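Local coordinates for protein tRNA threonylcarbamoyladenosine dehydratase (Escherichia coli, PDB 4D79) that catalyses the ATP-dependent dehydration of threonylcarbamoyladenosine at position 37 of tRNAs to its cyclic form, and can accept sulfur from the cysteine desulfurase CsdA in vitro, at residues E22-L27 with K259-A264; D30-V35 with M118-S123; V41-A46 with R72-L77; I159-I164 with T242-T247. One frame throughout, in Å; residues are numbered along the deposited sequence.

Contact 1 of 4, residues E22-L27 with K259-A264; sequences EKALQL and KMMAKA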
loop_
_atom_site.group_PDB
_atom_site.type_symbol
_atom_site.label_atom_id
_atom_site.label_comp_id
_atom_site.label_asym_id
_atom_site.label_seq_id
_atom_site.Cartn_x
_atom_site.Cartn_y
_atom_site.Cartn_z
ATOM N N GLU B 22 -17.865 5.548 -15.329
ATOM C CA GLU B 22 -17.340 6.265 -16.494
ATOM C C GLU B 22 -17.128 7.745 -16.194
ATOM O O GLU B 22 -16.127 8.326 -16.616
ATOM C CB GLU B 22 -18.280 6.124 -17.704
ATOM C CG GLU B 22 -18.515 4.685 -18.167
ATOM C CD GLU B 22 -17.262 3.995 -18.683
ATOM O OE1 GLU B 22 -16.197 4.639 -18.760
ATOM O OE2 GLU B 22 -17.348 2.799 -19.034
ATOM N N LYS B 23 -18.081 8.385 -15.507
ATOM C CA LYS B 23 -17.936 9.810 -15.221
ATOM C C LYS B 23 -16.692 10.056 -14.388
ATOM O O LYS B 23 -15.937 11.005 -14.633
ATOM C CB LYS B 23 -19.194 10.317 -14.523
ATOM C CG LYS B 23 -19.272 11.835 -14.401
ATOM C CD LYS B 23 -20.679 12.279 -14.014
ATOM C CE LYS B 23 -20.827 13.797 -14.036
ATOM N NZ LYS B 23 -20.060 14.462 -12.943
ATOM N N ALA B 24 -16.448 9.185 -13.404
ATOM C CA ALA B 24 -15.255 9.289 -12.595
ATOM C C ALA B 24 -13.989 9.130 -13.434
ATOM O O ALA B 24 -12.982 9.792 -13.165
ATOM C CB ALA B 24 -15.307 8.246 -11.489
ATOM N N LEU B 25 -13.980 8.205 -14.397
ATOM C CA LEU B 25 -12.767 8.045 -15.198
ATOM C C LEU B 25 -12.373 9.372 -15.848
ATOM O O LEU B 25 -11.193 9.735 -15.893
ATOM C CB LEU B 25 -12.961 6.962 -16.258
ATOM C CG LEU B 25 -11.693 6.578 -17.036
ATOM C CD1 LEU B 25 -10.739 5.725 -16.182
ATOM C CD2 LEU B 25 -12.045 5.826 -18.339
ATOM N N GLN B 26 -13.341 10.080 -16.392
ATOM C CA GLN B 26 -13.054 11.367 -17.015
ATOM C C GLN B 26 -12.700 12.423 -15.969
ATOM O O GLN B 26 -11.800 13.242 -16.188
ATOM C CB GLN B 26 -14.240 11.823 -17.874
ATOM C CG GLN B 26 -13.969 13.125 -18.590
ATOM C CD GLN B 26 -12.967 13.009 -19.698
ATOM O OE1 GLN B 26 -13.241 12.435 -20.764
ATOM N NE2 GLN B 26 -11.768 13.467 -19.432
ATOM N N LEU B 27 -13.385 12.412 -14.823
ATOM C CA LEU B 27 -13.042 13.343 -13.745
ATOM C C LEU B 27 -11.583 13.184 -13.341
ATOM O O LEU B 27 -10.876 14.174 -13.139
ATOM C CB LEU B 27 -13.944 13.101 -12.529
ATOM C CG LEU B 27 -13.737 13.994 -11.305
ATOM C CD1 LEU B 27 -14.186 15.439 -11.604
ATOM C CD2 LEU B 27 -14.503 13.417 -10.125
ATOM N N LYS B 259 -13.935 12.440 -2.133
ATOM C CA LYS B 259 -14.405 13.817 -1.994
ATOM C C LYS B 259 -14.559 14.499 -3.352
ATOM O O LYS B 259 -15.493 15.281 -3.541
ATOM C CB LYS B 259 -13.462 14.580 -1.074
ATOM C CG LYS B 259 -13.482 14.086 0.321
ATOM C CD LYS B 259 -14.847 14.178 0.948
ATOM C CE LYS B 259 -14.872 13.560 2.342
ATOM N NZ LYS B 259 -16.254 13.631 2.888
ATOM N N MET B 260 -13.664 14.218 -4.314
ATOM C CA MET B 260 -13.806 14.784 -5.659
ATOM C C MET B 260 -15.069 14.267 -6.339
ATOM O O MET B 260 -15.798 15.027 -6.987
ATOM C CB MET B 260 -12.585 14.441 -6.507
ATOM C CG MET B 260 -11.351 15.078 -6.053
ATOM S SD MET B 260 -9.878 14.359 -6.801
ATOM C CE MET B 260 -10.210 14.785 -8.492
ATOM N N MET B 261 -15.350 12.976 -6.195
ATOM C CA MET B 261 -16.564 12.413 -6.768
ATOM C C MET B 261 -17.802 12.981 -6.086
ATOM O O MET B 261 -18.770 13.358 -6.768
ATOM C CB MET B 261 -16.529 10.884 -6.678
ATOM C CG MET B 261 -15.579 10.270 -7.669
ATOM S SD MET B 261 -15.347 8.501 -7.468
ATOM C CE MET B 261 -17.000 7.838 -7.604
ATOM N N ALA B 262 -17.759 13.140 -4.754
ATOM C CA ALA B 262 -18.920 13.669 -4.050
ATOM C C ALA B 262 -19.202 15.104 -4.471
ATOM O O ALA B 262 -20.365 15.503 -4.623
ATOM C CB ALA B 262 -18.729 13.588 -2.543
ATOM N N LYS B 263 -18.144 15.896 -4.626
ATOM C CA LYS B 263 -18.296 17.292 -5.040
ATOM C C LYS B 263 -18.868 17.388 -6.444
ATOM O O LYS B 263 -19.784 18.182 -6.696
ATOM C CB LYS B 263 -16.949 18.003 -4.954
ATOM C CG LYS B 263 -17.019 19.527 -5.232
ATOM C CD LYS B 263 -15.629 20.139 -5.224
ATOM C CE LYS B 263 -15.662 21.645 -5.013
ATOM N NZ LYS B 263 -14.283 22.220 -5.047
ATOM N N ALA B 264 -18.367 16.564 -7.366
ATOM C CA ALA B 264 -18.895 16.601 -8.728
ATOM C C ALA B 264 -20.371 16.231 -8.756
ATOM O O ALA B 264 -21.167 16.891 -9.428
ATOM C CB ALA B 264 -18.070 15.691 -9.625
#

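Contact 2 of 4, residues D30-V35 with M118-S123; sequences DAHICV and MSVGYS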
loop_
_atom_site.group_PDB
_atom_site.type_symbol
_atom_site.label_atom_id
_atom_site.label_comp_id
_atom_site.label_asym_id
_atom_site.label_seq_id
_atom_site.Cartn_x
_atom_site.Cartn_y
_atom_site.Cartn_z
ATOM N N ASP B 30 -9.094 14.442 -15.975
ATOM C CA ASP B 30 -9.105 15.900 -16.024
ATOM C C ASP B 30 -8.504 16.526 -14.771
ATOM O O ASP B 30 -8.334 17.757 -14.722
ATOM C CB ASP B 30 -10.540 16.406 -16.149
ATOM C CG ASP B 30 -11.144 16.171 -17.497
ATOM O OD1 ASP B 30 -10.380 16.005 -18.441
ATOM O OD2 ASP B 30 -12.380 16.269 -17.632
ATOM N N ALA B 31 -8.177 15.717 -13.768
ATOM C CA ALA B 31 -7.737 16.248 -12.481
ATOM C C ALA B 31 -6.249 16.529 -12.491
ATOM O O ALA B 31 -5.474 15.915 -13.223
ATOM C CB ALA B 31 -8.068 15.290 -11.341
ATOM N N HIS B 32 -5.855 17.477 -11.665
ATOM C CA HIS B 32 -4.451 17.789 -11.453
ATOM C C HIS B 32 -4.245 17.754 -9.948
ATOM O O HIS B 32 -4.766 18.620 -9.232
ATOM C CB HIS B 32 -4.071 19.157 -12.051
ATOM C CG HIS B 32 -2.592 19.403 -12.056
ATOM N ND1 HIS B 32 -2.011 20.527 -12.615
ATOM C CD2 HIS B 32 -1.572 18.661 -11.551
ATOM C CE1 HIS B 32 -0.697 20.457 -12.465
ATOM N NE2 HIS B 32 -0.403 19.326 -11.829
ATOM N N ILE B 33 -3.500 16.758 -9.463
ATOM C CA ILE B 33 -3.285 16.576 -8.031
ATOM C C ILE B 33 -1.810 16.765 -7.709
ATOM O O ILE B 33 -0.928 16.341 -8.461
ATOM C CB ILE B 33 -3.826 15.212 -7.561
ATOM C CG1 ILE B 33 -5.348 15.242 -7.723
ATOM C CG2 ILE B 33 -3.407 14.918 -6.099
ATOM C CD1 ILE B 33 -6.066 14.003 -7.302
ATOM N N CYS B 34 -1.561 17.478 -6.621
ATOM C CA CYS B 34 -0.228 17.805 -6.155
ATOM C C CYS B 34 0.083 16.938 -4.950
ATOM O O CYS B 34 -0.708 16.892 -4.002
ATOM C CB CYS B 34 -0.162 19.296 -5.793
ATOM S SG CYS B 34 1.458 19.856 -5.287
ATOM N N VAL B 35 1.219 16.251 -4.988
ATOM C CA VAL B 35 1.736 15.504 -3.837
ATOM C C VAL B 35 2.955 16.251 -3.330
ATOM O O VAL B 35 3.916 16.484 -4.076
ATOM C CB VAL B 35 2.074 14.048 -4.178
ATOM C CG1 VAL B 35 2.489 13.317 -2.941
ATOM C CG2 VAL B 35 0.868 13.399 -4.825
ATOM N N MET B 118 1.109 26.835 -5.107
ATOM C CA MET B 118 -0.288 26.429 -5.107
ATOM C C MET B 118 -1.104 27.199 -6.145
ATOM O O MET B 118 -2.297 26.919 -6.306
ATOM C CB MET B 118 -0.888 26.618 -3.713
ATOM C CG MET B 118 -0.316 25.680 -2.676
ATOM S SD MET B 118 -0.544 23.921 -3.047
ATOM C CE MET B 118 1.151 23.405 -3.227
ATOM N N SER B 119 -0.462 28.074 -6.934
ATOM C CA SER B 119 -1.158 28.975 -7.848
ATOM C C SER B 119 -1.638 28.273 -9.109
ATOM O O SER B 119 -2.408 28.864 -9.867
ATOM C CB SER B 119 -0.226 30.142 -8.267
ATOM O OG SER B 119 0.258 30.844 -7.143
ATOM N N VAL B 120 -1.253 27.016 -9.325
ATOM C CA VAL B 120 -1.658 26.303 -10.525
ATOM C C VAL B 120 -3.130 25.927 -10.512
ATOM O O VAL B 120 -3.719 25.738 -11.582
ATOM C CB VAL B 120 -0.794 25.029 -10.673
ATOM C CG1 VAL B 120 -1.251 24.163 -11.852
ATOM C CG2 VAL B 120 0.677 25.388 -10.799
ATOM N N GLY B 121 -3.764 25.852 -9.342
ATOM C CA GLY B 121 -5.157 25.448 -9.318
ATOM C C GLY B 121 -5.321 23.937 -9.299
ATOM O O GLY B 121 -5.794 23.331 -10.260
ATOM N N TYR B 122 -4.912 23.314 -8.214
ATOM C CA TYR B 122 -4.990 21.855 -8.115
ATOM C C TYR B 122 -6.402 21.400 -7.797
ATOM O O TYR B 122 -7.109 22.044 -7.020
ATOM C CB TYR B 122 -4.037 21.364 -7.042
ATOM C CG TYR B 122 -2.606 21.655 -7.388
ATOM C CD1 TYR B 122 -2.003 21.058 -8.486
ATOM C CD2 TYR B 122 -1.852 22.509 -6.615
ATOM C CE1 TYR B 122 -0.706 21.333 -8.820
ATOM C CE2 TYR B 122 -0.537 22.781 -6.932
ATOM C CZ TYR B 122 0.027 22.199 -8.027
ATOM O OH TYR B 122 1.334 22.476 -8.335
ATOM N N SER B 123 -6.788 20.252 -8.367
ATOM C CA SER B 123 -7.997 19.561 -7.925
ATOM C C SER B 123 -7.900 19.100 -6.473
ATOM O O SER B 123 -8.918 19.008 -5.784
ATOM C CB SER B 123 -8.271 18.334 -8.793
ATOM O OG SER B 123 -8.120 18.618 -10.165
#

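Contact 3 of 4, residues V41-A46 with R72-L77; sequences VGSWAA and RQIHAL. With ATP (adenosine-5'-triphosphate), chain K.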
loop_
_atom_site.group_PDB
_atom_site.type_symbol
_atom_site.label_atom_id
_atom_site.label_comp_id
_atom_site.label_asym_id
_atom_site.label_seq_id
_atom_site.Cartn_x
_atom_site.Cartn_y
_atom_site.Cartn_z
ATOM N N VAL B 41 5.243 8.178 2.842
ATOM C CA VAL B 41 3.816 8.277 2.528
ATOM C C VAL B 41 3.590 8.754 1.100
ATOM O O VAL B 41 2.824 8.146 0.342
ATOM C CB VAL B 41 3.109 9.197 3.547
ATOM C CG1 VAL B 41 1.689 9.454 3.141
ATOM C CG2 VAL B 41 3.138 8.579 4.888
ATOM N N GLY B 42 4.257 9.836 0.702
ATOM C CA GLY B 42 3.921 10.486 -0.557
ATOM C C GLY B 42 4.310 9.693 -1.799
ATOM O O GLY B 42 3.671 9.841 -2.846
ATOM N N SER B 43 5.367 8.874 -1.717
ATOM C CA SER B 43 5.772 8.122 -2.909
ATOM C C SER B 43 4.695 7.124 -3.300
ATOM O O SER B 43 4.381 6.978 -4.492
ATOM C CB SER B 43 7.128 7.444 -2.690
ATOM O OG SER B 43 7.057 6.406 -1.733
ATOM N N TRP B 44 4.063 6.487 -2.308
ATOM C CA TRP B 44 2.962 5.576 -2.580
ATOM C C TRP B 44 1.692 6.321 -2.970
ATOM O O TRP B 44 0.936 5.831 -3.808
ATOM C CB TRP B 44 2.683 4.664 -1.375
ATOM C CG TRP B 44 3.897 4.021 -0.904
ATOM C CD1 TRP B 44 4.724 4.503 0.037
ATOM C CD2 TRP B 44 4.483 2.786 -1.366
ATOM N NE1 TRP B 44 5.771 3.667 0.223
ATOM C CE2 TRP B 44 5.659 2.596 -0.618
ATOM C CE3 TRP B 44 4.111 1.820 -2.306
ATOM C CZ2 TRP B 44 6.492 1.506 -0.800
ATOM C CZ3 TRP B 44 4.922 0.719 -2.477
ATOM C CH2 TRP B 44 6.104 0.568 -1.734
ATOM N N ALA B 45 1.435 7.507 -2.400
ATOM C CA ALA B 45 0.304 8.287 -2.880
ATOM C C ALA B 45 0.470 8.586 -4.370
ATOM O O ALA B 45 -0.482 8.482 -5.158
ATOM C CB ALA B 45 0.165 9.573 -2.059
ATOM N N ALA B 46 1.681 8.966 -4.773
ATOM C CA ALA B 46 1.916 9.313 -6.162
ATOM C C ALA B 46 1.683 8.113 -7.062
ATOM O O ALA B 46 1.067 8.241 -8.136
ATOM C CB ALA B 46 3.334 9.865 -6.326
ATOM N N ARG B 72 10.694 1.761 3.203
ATOM C CA ARG B 72 9.361 2.351 3.155
ATOM C C ARG B 72 9.037 3.245 1.957
ATOM O O ARG B 72 7.972 3.852 1.982
ATOM C CB ARG B 72 9.143 3.183 4.432
ATOM C CG ARG B 72 10.038 4.418 4.449
ATOM C CD ARG B 72 10.311 4.901 5.846
ATOM N NE ARG B 72 10.978 6.191 5.908
ATOM C CZ ARG B 72 12.291 6.375 5.849
ATOM N NH1 ARG B 72 13.119 5.360 5.698
ATOM N NH2 ARG B 72 12.775 7.598 5.937
ATOM N N GLN B 73 9.863 3.348 0.910
ATOM C CA GLN B 73 9.638 4.268 -0.201
ATOM C C GLN B 73 9.756 3.537 -1.537
ATOM O O GLN B 73 10.720 2.803 -1.786
ATOM C CB GLN B 73 10.619 5.464 -0.121
ATOM C CG GLN B 73 10.548 6.122 1.256
ATOM C CD GLN B 73 11.335 7.416 1.401
ATOM O OE1 GLN B 73 11.693 8.073 0.435
ATOM N NE2 GLN B 73 11.564 7.803 2.628
ATOM N N ILE B 74 8.752 3.712 -2.392
ATOM C CA ILE B 74 8.653 2.855 -3.566
ATOM C C ILE B 74 9.790 3.088 -4.559
ATOM O O ILE B 74 10.098 2.195 -5.358
ATOM C CB ILE B 74 7.275 3.072 -4.211
ATOM C CG1 ILE B 74 6.980 1.961 -5.241
ATOM C CG2 ILE B 74 7.200 4.431 -4.827
ATOM C CD1 ILE B 74 5.605 1.984 -5.799
ATOM N N HIS B 75 10.402 4.256 -4.542
ATOM C CA HIS B 75 11.488 4.605 -5.458
ATOM C C HIS B 75 12.863 4.217 -4.939
ATOM O O HIS B 75 13.856 4.433 -5.646
ATOM C CB HIS B 75 11.479 6.108 -5.747
ATOM C CG HIS B 75 11.419 6.936 -4.506
ATOM N ND1 HIS B 75 12.400 6.898 -3.524
ATOM C CD2 HIS B 75 10.465 7.778 -4.057
ATOM C CE1 HIS B 75 12.041 7.692 -2.532
ATOM N NE2 HIS B 75 10.871 8.234 -2.834
ATOM N N ALA B 76 12.946 3.654 -3.736
ATOM C CA ALA B 76 14.231 3.366 -3.096
ATOM C C ALA B 76 14.696 2.012 -3.615
ATOM O O ALA B 76 14.260 0.949 -3.168
ATOM C CB ALA B 76 14.101 3.417 -1.581
ATOM N N LEU B 77 15.529 2.074 -4.650
ATOM C CA LEU B 77 16.112 0.913 -5.304
ATOM C C LEU B 77 17.602 1.173 -5.419
ATOM O O LEU B 77 18.033 2.325 -5.493
ATOM C CB LEU B 77 15.549 0.682 -6.730
ATOM C CG LEU B 77 14.038 0.535 -6.907
ATOM C CD1 LEU B 77 13.645 0.445 -8.401
ATOM C CD2 LEU B 77 13.560 -0.690 -6.152
HETATM P PG ATP K . 15.085 10.739 6.097
HETATM O O1G ATP K . 15.817 9.707 6.920
HETATM O O2G ATP K . 15.729 11.051 4.767
HETATM O O3G ATP K . 14.620 11.937 6.891
HETATM P PB ATP K . 12.518 10.681 4.886
HETATM O O1B ATP K . 12.260 12.059 5.454
HETATM O O2B ATP K . 12.677 10.445 3.395
HETATM O O3B ATP K . 13.729 9.981 5.687
HETATM P PA ATP K . 9.791 10.103 5.292
HETATM O O1A ATP K . 9.492 10.857 6.584
HETATM O O2A ATP K . 9.074 8.807 5.023
HETATM O O3A ATP K . 11.340 9.707 5.367
HETATM O "O5'" ATP K . 9.657 11.081 4.000
HETATM C "C5'" ATP K . 9.265 12.466 4.064
HETATM C "C4'" ATP K . 9.392 13.255 2.754
HETATM O "O4'" ATP K . 8.767 14.576 2.818
HETATM C "C3'" ATP K . 10.845 13.501 2.365
HETATM O "O3'" ATP K . 11.137 13.008 1.047
HETATM C "C2'" ATP K . 10.991 15.010 2.409
HETATM O "O2'" ATP K . 11.950 15.489 1.478
HETATM C "C1'" ATP K . 9.596 15.530 2.102
HETATM N N9 ATP K . 9.477 16.979 2.461
HETATM C C8 ATP K . 9.837 17.472 3.674
HETATM N N7 ATP K . 9.658 18.816 3.758
HETATM C C5 ATP K . 9.181 19.209 2.574
HETATM C C6 ATP K . 8.768 20.508 2.031
HETATM N N6 ATP K . 8.881 21.596 2.796
HETATM N N1 ATP K . 8.320 20.581 0.776
HETATM C C2 ATP K . 8.240 19.477 -0.001
HETATM N N3 ATP K . 8.601 18.249 0.432
HETATM C C4 ATP K . 9.067 18.028 1.702
#

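Contact 4 of 4, residues I159-I164 with T242-T247; sequences IDPTQI and TMVTAT. With NA (sodium ion), chain J.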
loop_
_atom_site.group_PDB
_atom_site.type_symbol
_atom_site.label_atom_id
_atom_site.label_comp_id
_atom_site.label_asym_id
_atom_site.label_seq_id
_atom_site.Cartn_x
_atom_site.Cartn_y
_atom_site.Cartn_z
ATOM N N ILE B 159 2.734 -0.311 13.286
ATOM C CA ILE B 159 2.838 -1.601 12.598
ATOM C C ILE B 159 1.521 -2.116 12.045
ATOM O O ILE B 159 1.546 -3.079 11.263
ATOM C CB ILE B 159 3.449 -2.684 13.514
ATOM C CG1 ILE B 159 2.490 -3.087 14.636
ATOM C CG2 ILE B 159 4.769 -2.204 14.083
ATOM C CD1 ILE B 159 2.938 -4.363 15.406
ATOM N N ASP B 160 0.378 -1.538 12.411
ATOM C CA ASP B 160 -0.922 -2.106 12.059
ATOM C C ASP B 160 -1.684 -1.276 11.013
ATOM O O ASP B 160 -2.340 -0.285 11.367
ATOM C CB ASP B 160 -1.756 -2.252 13.330
ATOM C CG ASP B 160 -3.080 -2.942 13.093
ATOM O OD1 ASP B 160 -3.416 -3.308 11.938
ATOM O OD2 ASP B 160 -3.795 -3.107 14.097
ATOM N N PRO B 161 -1.693 -1.680 9.729
ATOM C CA PRO B 161 -2.410 -0.888 8.706
ATOM C C PRO B 161 -3.914 -0.843 8.893
ATOM O O PRO B 161 -4.549 0.067 8.346
ATOM C CB PRO B 161 -2.039 -1.578 7.373
ATOM C CG PRO B 161 -0.891 -2.500 7.708
ATOM C CD PRO B 161 -1.004 -2.849 9.148
ATOM N N THR B 162 -4.517 -1.756 9.668
ATOM C CA THR B 162 -5.973 -1.739 9.767
ATOM C C THR B 162 -6.502 -0.681 10.720
ATOM O O THR B 162 -7.721 -0.534 10.823
ATOM C CB THR B 162 -6.515 -3.103 10.234
ATOM O OG1 THR B 162 -6.115 -3.334 11.602
ATOM C CG2 THR B 162 -6.003 -4.199 9.378
ATOM N N GLN B 163 -5.647 0.053 11.416
ATOM C CA GLN B 163 -6.103 1.114 12.315
ATOM C C GLN B 163 -6.000 2.512 11.703
ATOM O O GLN B 163 -6.357 3.491 12.366
ATOM C CB GLN B 163 -5.327 1.048 13.629
ATOM C CG GLN B 163 -5.698 -0.146 14.494
ATOM C CD GLN B 163 -5.110 -0.090 15.876
ATOM O OE1 GLN B 163 -5.401 0.813 16.675
ATOM N NE2 GLN B 163 -4.253 -1.060 16.173
ATOM N N ILE B 164 -5.617 2.616 10.430
ATOM C CA ILE B 164 -5.515 3.904 9.743
ATOM C C ILE B 164 -6.909 4.392 9.376
ATOM O O ILE B 164 -7.746 3.627 8.910
ATOM C CB ILE B 164 -4.612 3.757 8.502
ATOM C CG1 ILE B 164 -3.238 3.257 8.924
ATOM C CG2 ILE B 164 -4.564 5.033 7.664
ATOM C CD1 ILE B 164 -2.338 2.794 7.787
ATOM N N THR B 242 6.755 -0.260 5.245
ATOM C CA THR B 242 5.994 -0.053 4.013
ATOM C C THR B 242 4.507 -0.290 4.226
ATOM O O THR B 242 3.668 0.485 3.747
ATOM C CB THR B 242 6.514 -0.986 2.910
ATOM O OG1 THR B 242 7.793 -0.502 2.483
ATOM C CG2 THR B 242 5.539 -1.001 1.704
ATOM N N MET B 243 4.161 -1.385 4.921
ATOM C CA MET B 243 2.763 -1.781 5.020
ATOM C C MET B 243 1.914 -0.685 5.639
ATOM O O MET B 243 0.725 -0.580 5.321
ATOM C CB MET B 243 2.627 -3.074 5.845
ATOM C CG MET B 243 3.286 -4.287 5.211
ATOM S SD MET B 243 5.069 -4.370 5.464
ATOM C CE MET B 243 5.110 -4.739 7.225
ATOM N N VAL B 244 2.497 0.117 6.535
ATOM C CA VAL B 244 1.792 1.223 7.174
ATOM C C VAL B 244 1.968 2.516 6.389
ATOM O O VAL B 244 0.984 3.191 6.084
ATOM C CB VAL B 244 2.244 1.366 8.649
ATOM C CG1 VAL B 244 1.692 2.630 9.295
ATOM C CG2 VAL B 244 1.792 0.149 9.454
ATOM N N THR B 245 3.208 2.902 6.037
ATOM C CA THR B 245 3.396 4.218 5.436
ATOM C C THR B 245 2.719 4.281 4.075
ATOM O O THR B 245 2.066 5.279 3.762
ATOM C CB THR B 245 4.890 4.601 5.357
ATOM O OG1 THR B 245 5.571 3.761 4.431
ATOM C CG2 THR B 245 5.586 4.496 6.738
ATOM N N ALA B 246 2.772 3.184 3.302
ATOM C CA ALA B 246 2.074 3.155 2.019
ATOM C C ALA B 246 0.571 3.218 2.224
ATOM O O ALA B 246 -0.145 3.852 1.431
ATOM C CB ALA B 246 2.421 1.896 1.226
ATOM N N THR B 247 0.064 2.538 3.255
ATOM C CA THR B 247 -1.372 2.582 3.458
ATOM C C THR B 247 -1.837 3.980 3.865
ATOM O O THR B 247 -2.958 4.350 3.516
ATOM C CB THR B 247 -1.793 1.512 4.465
ATOM O OG1 THR B 247 -1.446 0.236 3.934
ATOM C CG2 THR B 247 -3.300 1.502 4.665
HETATM NA NA NA J . -9.195 -0.210 9.066
HETATM O O HOH W 1 -7.392 1.152 7.978
HETATM O O HOH W 2 -9.616 1.901 10.047
HETATM O O HOH W 3 -8.131 -1.526 7.147
HETATM O O HOH W 4 -10.333 -2.398 9.513
#

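Contact 1 of 4, residues E22-L27 with K259-A264
Leu27 reaches out from helix 22-29 with one methyl foremost, and that methyl settles on the backbone and CB atoms of the last helix. Its CG stands anti to the backbone N (chi1 -179°), which sends CD2 outward to meet Met260 O at 3.8 Å. From the same spot CD2 lies 4.1 Å from Met261 CG on one flank and 4.3 Å from Ala264 CB one turn further on, so a single methyl is held among three residues of helix 259-264. Met260 O is already engaged within its helix by Ala264 N, 3.0 Å away, and meets the methyl only by packing. The pairing joins the helix just ahead of the first strand of the Rossmann-type ThiF/MoeB domain to the C-terminal helix 242-266. The short segments pass 10.8 Å apart between axes, with their directions 111° apart, so they touch over a small patch without running alongside each other. Met261 works from the other end of that patch: extended as far as SD (chi2 173°), the chain brings SD to 4.0 Å from Ala24 CB. Helix 7-20 adds Tyr20 against the same methionine, whereas Met260 turns to Ala31, Ser123 and Tyr124, where strands 32-36 and 124-127, in the middle of the sheet, begin. Nearer the solvent, the Lys23 chain runs out extended and bends at its last torsion, bringing NZ to 4.1 Å from Ala264 CB.

Contact 2 of 4, residues D30-V35 with M118-S123
The Tyr122 ring lies flat against Cys34 in the first strand of the Rossmann-type sheet; the 118-123 loop leads directly into strand 124-127, the parallel neighbour of strand 32-36. Cys34 CB stands 3.4 Å from the ring centroid, almost exactly on the normal, a CH-pi contact; SG stands anti to the backbone N (chi1 -177°), which carries it over the same face as a sulfur-aromatic contact 4.2 Å from that centroid. At its rim the tyrosine turns its CE1 edge to the face of His32: a T-shaped pair with centroids 4.9 Å apart and planes at 84°. Val120 CG1 comes to 3.8 Å from His32 ND1, and on the side of the tyrosine ring where Cys34 sits, Met118 CE reaches Cys34 SG at 4.1 Å. Two hydrogen bonds join the segments beside the rings. His32 N gives its hydrogen to Ser123 OG at 2.9 Å, nearly straight (166°), and Ser123 N returns a bond to His32 O at 2.7 Å, so the serine grips both polar backbone atoms of one residue. Further out, Thr58 OG1 on strand 56-60 bonds to His32 NE2, which probably fixes the turn of the imidazole, and Tyr122 OH makes a weak bond to Tyr117 O.

Contact 3 of 4, residues V41-A46 with R72-L77
Ile74 lies over one face of the Trp44 indole where the first turn of helix 42-51 abuts the loop that holds two ATP-binding residues. From CB the indole swings to the side of its own backbone N (chi1 -51°), and its five-membered ring points NE1 straight at Arg72 O, 2.8 Å away with an N-H...O angle of 172°. The oxygen lies in the indole plane, though the donor sits above the carbonyl plane. Along the six-membered ring, CZ2 comes within 3.5 Å of Ile74 N; Ile74 CB lies 3.6 Å from that ring's centroid, a CH-pi contact over the face, and at the far rim CZ3 touches Ile74 CD1 at 3.6 Å. With an alanine in place of Trp44, Arg72 O would probably lose its strong donor and Ile74 the flat surface it rests on. One residue earlier, just after a glycine-rich turn consistent with a Rossmann-type fold, Ser43 OG accepts from Ile74 N at 3.3 Å and also bonds to Gly39 O. Ile74 packs on Ile74 of the second subunit as well. Beyond this anchored backbone, Arg72 NH2 bonds to ATP O3A at 2.6 Å, Arg72 NE adds a weak bond to ATP O2A, and Gln73 NE2 bonds to ATP O2B at 3.0 Å. The arginine would thus be expected to offset the negative charge of the triphosphate, while indole and serine hold the main chain that presents it.

Contact 4 of 4, residues I159-I164 with T242-T247
Beside a sodium ion shared by two subunits, the 3-10 turn 161-163 rests on the first turns of helix 242-266. Pro161 leads: its ring leans on the helix backbone, with CG 3.5 Å from Met243 O. Val244 sets its CG2 methyl against the main chain before the proline, 3.5 Å from Ile159 C and close to the proline ring as well. Beyond the turn, Ile164 slants across Thr247, and its CD1 meets Thr247 CG2 at 3.5 Å. The threonine is fixed in rotation: with OG1 beside its own backbone N (chi1 -61°), the hydroxyl donates to Met243 O at 2.7 Å, so the methyl faces the isoleucine. A glycine in place of Thr247 would probably open a gap beside Ile164 CD1 and leave Met243 O without that hydroxyl. Asp160 shapes the turn from its outer side: OD1 takes Thr162 N at 3.0 Å in an Asx turn and Thr162 OG1 at 2.7 Å, both from one face of the carboxylate, while OD2 accepts from Gln163 NE2. Glu208, a potassium ligand, accepts from the backbone N of Ile159 and Asp160. Thr162 O binds the sodium at 2.3 Å, the Asx turn probably helping to set the chain there, and two of the ion's waters bond back to Ile164 O. Thr162 O of the second subunit and four waters bring the ligands to six, a coordination number typical of sodium bound by oxygen.

From the N terminus, helix 22-29 opens the widest loop, which contact 1 closes only on the last helix, so the other three nest inside it. Contact 2 starts at the strand that follows and closes before strand 124-127; contact 3, opening at helix 42-51, nests within it. Contact 4 comes after both, in series, and none cross. Helix 242-266 links them in space: its far end carries contact 1 and reaches contact 2 through Met260 on Ala31, while its beginning forms contact 4 and touches contact 3 where Ala246 packs on Trp44. Together they join the sheet, the ATP-binding loop and the dimer-facing sodium turn; contacts 3 and 4 both touch the second subunit.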